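Odorant binding protein ASP5 (Apis mellifera, PDB 3R72) probably binds and carries small hydrophobic odorant molecules in the honeybee antenna, as a helical, disulfide-braced protein of the PBP/GOBP family. Local coordinates at residues Ile87-Tyr96 / Gln106-Asn115. Residues are numbered along the deposited sequence; the frame is centred on the assembly and turned at random.
Sequences IVAVCRNEEY and QYVQCHYKQN. With NBB (N-butyl-benzenesulfonamide), chain B.
A disulfide, C91 to C110, ties the C-terminal part of helix 81-91 to helix 100-114, which lines a ligand pocket, and Y96 in the loop that follows packs on the same helix. It is one of three disulfides in this helical PBP/GOBP fold. The short segments 87-91 and 106-114 run at 130° to each other. SG of C91 lies 2.1 Å from SG of C110, and the C91 side chain fits as a knob among Y107, C110, H111 and Q114. CB of C91 also packs on CE1 of Y107 at 3.6 Å.

Beyond the bridge, I87 covers one face of the H111 ring. With CG2 anti to the backbone N and CG1 beside it (chi1 -66°), CG2 reaches the ring face, 3.6 Å from the H111 centroid. The benzene ring of N-butyl-benzenesulfonamide covers the opposite face. Y107 also borders this ligand, through CD2 and CE2.

Y96 closes the other end. Its OH donates to O of C91 at 2.7 Å. Y96 and Y107 form an offset edge-to-face pair, the Y107 edge toward the Y96 face, planes at 73°, while CB of Q106 meets the Y96 ring at its edge. With an alanine here, O of C91 would probably lose this side-chain donor and the edge of Y107 the ring face it packs against. In the conformer given, a water joins OE2 of E94 to O of Q106.

The bridge probably limits how far the two helices can part. Beside it, H111 is held between CG2 of I87 and the ligand's benzene ring, an apolar sandwich at the pocket wall.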
loop_
_atom_site.group_PDB
_atom_site.type_symbol
_atom_site.label_atom_id
_atom_site.label_comp_id
_atom_site.label_asym_id
_atom_site.label_seq_id
_atom_site.Cartn_x
_atom_site.Cartn_y
_atom_site.Cartn_z
ATOM N N ILE A 87 -12.763 -3.642 -0.598
ATOM C CA ILE A 87 -11.752 -3.532 0.455
ATOM C C ILE A 87 -11.524 -2.073 0.838
ATOM O O ILE A 87 -11.504 -1.731 2.021
ATOM C CB ILE A 87 -10.432 -4.209 0.048
ATOM C CG1 ILE A 87 -10.617 -5.724 -0.083
ATOM C CG2 ILE A 87 -9.328 -3.885 1.068
ATOM C CD1 ILE A 87 -9.400 -6.457 -0.644
ATOM N N VAL A 88 -11.386 -1.200 -0.151
ATOM C CA VAL A 88 -11.243 0.233 0.127
ATOM C C VAL A 88 -12.471 0.762 0.866
ATOM O O VAL A 88 -12.360 1.545 1.819
ATOM C CB VAL A 88 -11.006 1.036 -1.164
ATOM C CG1 VAL A 88 -10.946 2.532 -0.853
ATOM C CG2 VAL A 88 -9.697 0.564 -1.830
ATOM N N ALA A 89 -13.649 0.305 0.450
ATOM C CA ALA A 89 -14.877 0.762 1.088
ATOM C C ALA A 89 -14.907 0.443 2.585
ATOM O O ALA A 89 -15.399 1.241 3.381
ATOM C CB ALA A 89 -16.079 0.142 0.416
ATOM N N VAL A 90 -14.376 -0.713 2.965
ATOM C CA VAL A 90 -14.242 -1.046 4.383
ATOM C C VAL A 90 -13.138 -0.218 5.043
ATOM O O VAL A 90 -13.349 0.447 6.058
ATOM C CB VAL A 90 -13.959 -2.559 4.563
ATOM C CG1 VAL A 90 -13.593 -2.884 6.014
ATOM C CG2 VAL A 90 -15.189 -3.375 4.131
ATOM N N CYS A 91 -11.945 -0.261 4.475
ATOM C CA CYS A 91 -10.791 0.319 5.148
ATOM C C CYS A 91 -10.844 1.833 5.253
ATOM O O CYS A 91 -10.270 2.395 6.183
ATOM C CB CYS A 91 -9.497 -0.161 4.499
ATOM S SG CYS A 91 -9.271 -1.954 4.765
ATOM N N ARG A 92 -11.552 2.501 4.343
ATOM C CA ARG A 92 -11.611 3.964 4.398
ATOM C C ARG A 92 -12.360 4.456 5.624
ATOM O O ARG A 92 -12.235 5.624 5.987
ATOM C CB ARG A 92 -12.247 4.568 3.138
ATOM C CG ARG A 92 -13.733 4.264 2.991
ATOM C CD ARG A 92 -14.284 4.762 1.669
ATOM N NE ARG A 92 -14.180 6.215 1.597
ATOM C CZ ARG A 92 -13.939 6.926 0.497
ATOM N NH1 ARG A 92 -13.815 6.335 -0.680
ATOM N NH2 ARG A 92 -13.806 8.249 0.583
ATOM N N ASN A 93 -13.207 3.605 6.198
ATOM C CA ASN A 93 -14.036 3.988 7.344
ATOM C C ASN A 93 -13.499 3.578 8.712
ATOM O O ASN A 93 -14.159 3.785 9.724
ATOM C CB ASN A 93 -15.480 3.549 7.113
ATOM C CG ASN A 93 -16.195 4.480 6.167
ATOM O OD1 ASN A 93 -15.863 5.670 6.087
ATOM N ND2 ASN A 93 -17.182 3.966 5.444
ATOM N N GLU A 94 -12.298 3.009 8.746
ATOM C CA GLU A 94 -11.581 2.758 9.997
ATOM C C GLU A 94 -10.858 4.043 10.400
ATOM O O GLU A 94 -10.350 4.764 9.542
ATOM C CB GLU A 94 -10.596 1.605 9.793
ATOM C CG GLU A 94 -9.739 1.241 11.004
ATOM C CD GLU A 94 -8.841 0.030 10.750
ATOM O OE1 GLU A 94 -9.288 -0.899 10.047
ATOM O OE2 GLU A 94 -7.696 0.001 11.264
ATOM N N GLU A 95 -10.827 4.358 11.695
ATOM C CA GLU A 95 -10.078 5.520 12.166
ATOM C C GLU A 95 -8.589 5.179 12.164
ATOM O O GLU A 95 -8.192 4.125 12.661
ATOM C CB GLU A 95 -10.504 5.931 13.573
ATOM C CG GLU A 95 -9.710 7.123 14.093
ATOM C CD GLU A 95 -10.140 7.549 15.473
ATOM O OE1 GLU A 95 -9.852 6.818 16.445
ATOM O OE2 GLU A 95 -10.757 8.622 15.579
ATOM N N TYR A 96 -7.777 6.087 11.622
ATOM C CA TYR A 96 -6.324 5.943 11.640
ATOM C C TYR A 96 -5.734 6.994 12.564
ATOM O O TYR A 96 -6.157 8.138 12.544
ATOM C CB TYR A 96 -5.773 6.013 10.205
ATOM C CG TYR A 96 -6.333 4.860 9.396
ATOM C CD1 TYR A 96 -5.991 3.562 9.703
ATOM C CD2 TYR A 96 -7.283 5.065 8.411
ATOM C CE1 TYR A 96 -6.545 2.496 9.032
ATOM C CE2 TYR A 96 -7.854 4.001 7.745
ATOM C CZ TYR A 96 -7.458 2.717 8.042
ATOM O OH TYR A 96 -8.001 1.622 7.401
ATOM N N GLN A 106 -1.274 1.300 9.401
ATOM C CA GLN A 106 -2.558 0.776 9.835
ATOM C C GLN A 106 -3.471 0.516 8.630
ATOM O O GLN A 106 -4.184 -0.476 8.588
ATOM C CB GLN A 106 -3.229 1.743 10.811
ATOM C CG GLN A 106 -2.558 1.856 12.191
ATOM C CD GLN A 106 -2.859 3.168 12.880
ATOM O OE1 GLN A 106 -3.866 3.813 12.590
ATOM N NE2 GLN A 106 -1.972 3.588 13.782
ATOM N N TYR A 107 -3.471 1.419 7.655
ATOM C CA TYR A 107 -4.299 1.263 6.465
ATOM C C TYR A 107 -3.874 0.035 5.658
ATOM O O TYR A 107 -4.701 -0.767 5.216
ATOM C CB TYR A 107 -4.236 2.555 5.619
ATOM C CG TYR A 107 -5.132 2.470 4.417
ATOM C CD1 TYR A 107 -6.497 2.690 4.557
ATOM C CD2 TYR A 107 -4.659 2.122 3.177
ATOM C CE1 TYR A 107 -7.369 2.551 3.509
ATOM C CE2 TYR A 107 -5.531 1.997 2.111
ATOM C CZ TYR A 107 -6.887 2.200 2.295
ATOM O OH TYR A 107 -7.763 2.033 1.262
ATOM N N VAL A 108 -2.568 -0.129 5.486
ATOM C CA VAL A 108 -2.026 -1.290 4.796
ATOM C C VAL A 108 -2.437 -2.588 5.514
ATOM O O VAL A 108 -2.833 -3.551 4.875
ATOM C CB VAL A 108 -0.482 -1.157 4.648
ATOM C CG1 VAL A 108 0.122 -2.452 4.121
ATOM C CG2 VAL A 108 -0.158 0.019 3.736
ATOM N N GLN A 109 -2.355 -2.604 6.837
ATOM C CA GLN A 109 -2.788 -3.761 7.625
ATOM C C GLN A 109 -4.282 -4.029 7.450
ATOM O O GLN A 109 -4.694 -5.187 7.400
ATOM C CB GLN A 109 -2.480 -3.562 9.100
ATOM C CG GLN A 109 -1.021 -3.712 9.428
ATOM C CD GLN A 109 -0.716 -3.254 10.826
ATOM O OE1 GLN A 109 -0.499 -2.060 11.071
ATOM N NE2 GLN A 109 -0.711 -4.185 11.753
ATOM N N CYS A 110 -5.101 -2.990 7.350
ATOM C CA CYS A 110 -6.528 -3.186 7.100
ATOM C C CYS A 110 -6.743 -3.885 5.765
ATOM O O CYS A 110 -7.533 -4.816 5.658
ATOM C CB CYS A 110 -7.272 -1.855 7.129
ATOM S SG CYS A 110 -9.057 -2.025 6.829
ATOM N N HIS A 111 -6.017 -3.461 4.742
ATOM C CA HIS A 111 -6.109 -4.115 3.443
ATOM C C HIS A 111 -5.708 -5.591 3.532
ATOM O O HIS A 111 -6.389 -6.463 2.984
ATOM C CB HIS A 111 -5.220 -3.383 2.447
ATOM C CG HIS A 111 -5.962 -2.420 1.579
ATOM N ND1 HIS A 111 -6.462 -1.197 1.980
ATOM C CD2 HIS A 111 -6.255 -2.526 0.269
ATOM C CE1 HIS A 111 -7.046 -0.606 0.947
ATOM N NE2 HIS A 111 -6.935 -1.395 -0.102
ATOM N N TYR A 112 -4.596 -5.873 4.200
ATOM C CA TYR A 112 -4.153 -7.245 4.395
ATOM C C TYR A 112 -5.250 -8.085 5.048
ATOM O O TYR A 112 -5.576 -9.180 4.573
ATOM C CB TYR A 112 -2.876 -7.275 5.251
ATOM C CG TYR A 112 -2.375 -8.687 5.486
ATOM C CD1 TYR A 112 -1.508 -9.307 4.590
ATOM C CD2 TYR A 112 -2.810 -9.425 6.575
ATOM C CE1 TYR A 112 -1.080 -10.608 4.789
ATOM C CE2 TYR A 112 -2.393 -10.719 6.769
ATOM C CZ TYR A 112 -1.527 -11.300 5.879
ATOM O OH TYR A 112 -1.094 -12.594 6.058
ATOM N N LYS A 113 -5.815 -7.574 6.131
ATOM C CA LYS A 113 -6.793 -8.321 6.898
ATOM C C LYS A 113 -8.022 -8.681 6.068
ATOM O O LYS A 113 -8.615 -9.742 6.264
ATOM C CB LYS A 113 -7.187 -7.544 8.145
ATOM C CG LYS A 113 -6.119 -7.609 9.212
ATOM C CD LYS A 113 -6.627 -7.063 10.532
ATOM C CE LYS A 113 -5.492 -6.720 11.497
ATOM N NZ LYS A 113 -6.002 -5.984 12.687
ATOM N N GLN A 114 -8.423 -7.815 5.137
ATOM C CA GLN A 114 -9.590 -8.131 4.313
ATOM C C GLN A 114 -9.354 -9.283 3.332
ATOM O O GLN A 114 -10.305 -9.958 2.939
ATOM C CB GLN A 114 -10.090 -6.921 3.530
ATOM C CG GLN A 114 -10.347 -5.633 4.329
ATOM C CD GLN A 114 -10.927 -5.819 5.719
ATOM O OE1 GLN A 114 -10.341 -5.384 6.725
ATOM N NE2 GLN A 114 -12.076 -6.435 5.786
ATOM N N ASN A 115 -8.105 -9.498 2.917
ATOM C CA ASN A 115 -7.807 -10.590 2.003
ATOM C C ASN A 115 -6.308 -10.902 2.027
ATOM O O ASN A 115 -5.545 -10.439 1.183
ATOM C CB ASN A 115 -8.299 -10.238 0.586
ATOM C CG ASN A 115 -8.375 -11.427 -0.323
ATOM O OD1 ASN A 115 -7.503 -12.280 -0.324
ATOM N ND2 ASN A 115 -9.424 -11.476 -1.131
HETATM O O1S NBB B . -1.743 2.999 -1.727
HETATM S S NBB B . -1.416 1.759 -2.329
HETATM O O2S NBB B . -0.028 1.572 -2.654
HETATM N N10 NBB B . -2.277 1.659 -3.673
HETATM C C11 NBB B . -3.716 1.811 -3.638
HETATM C C12 NBB B . -4.407 0.908 -4.642
HETATM C C13 NBB B . -4.328 -0.578 -4.294
HETATM C C14 NBB B . -5.206 -0.903 -3.104
HETATM C C4 NBB B . -1.900 0.546 -1.338
HETATM C C5 NBB B . -1.637 -0.773 -1.715
HETATM C C6 NBB B . -2.038 -1.847 -0.907
HETATM C C1 NBB B . -2.703 -1.632 0.290
HETATM C C2 NBB B . -2.953 -0.340 0.689
HETATM C C3 NBB B . -2.565 0.736 -0.108
HETATM O O HOH W 1 -5.403 -1.554 10.785
HETATM O O HOH W 2 -6.147 2.291 13.136
#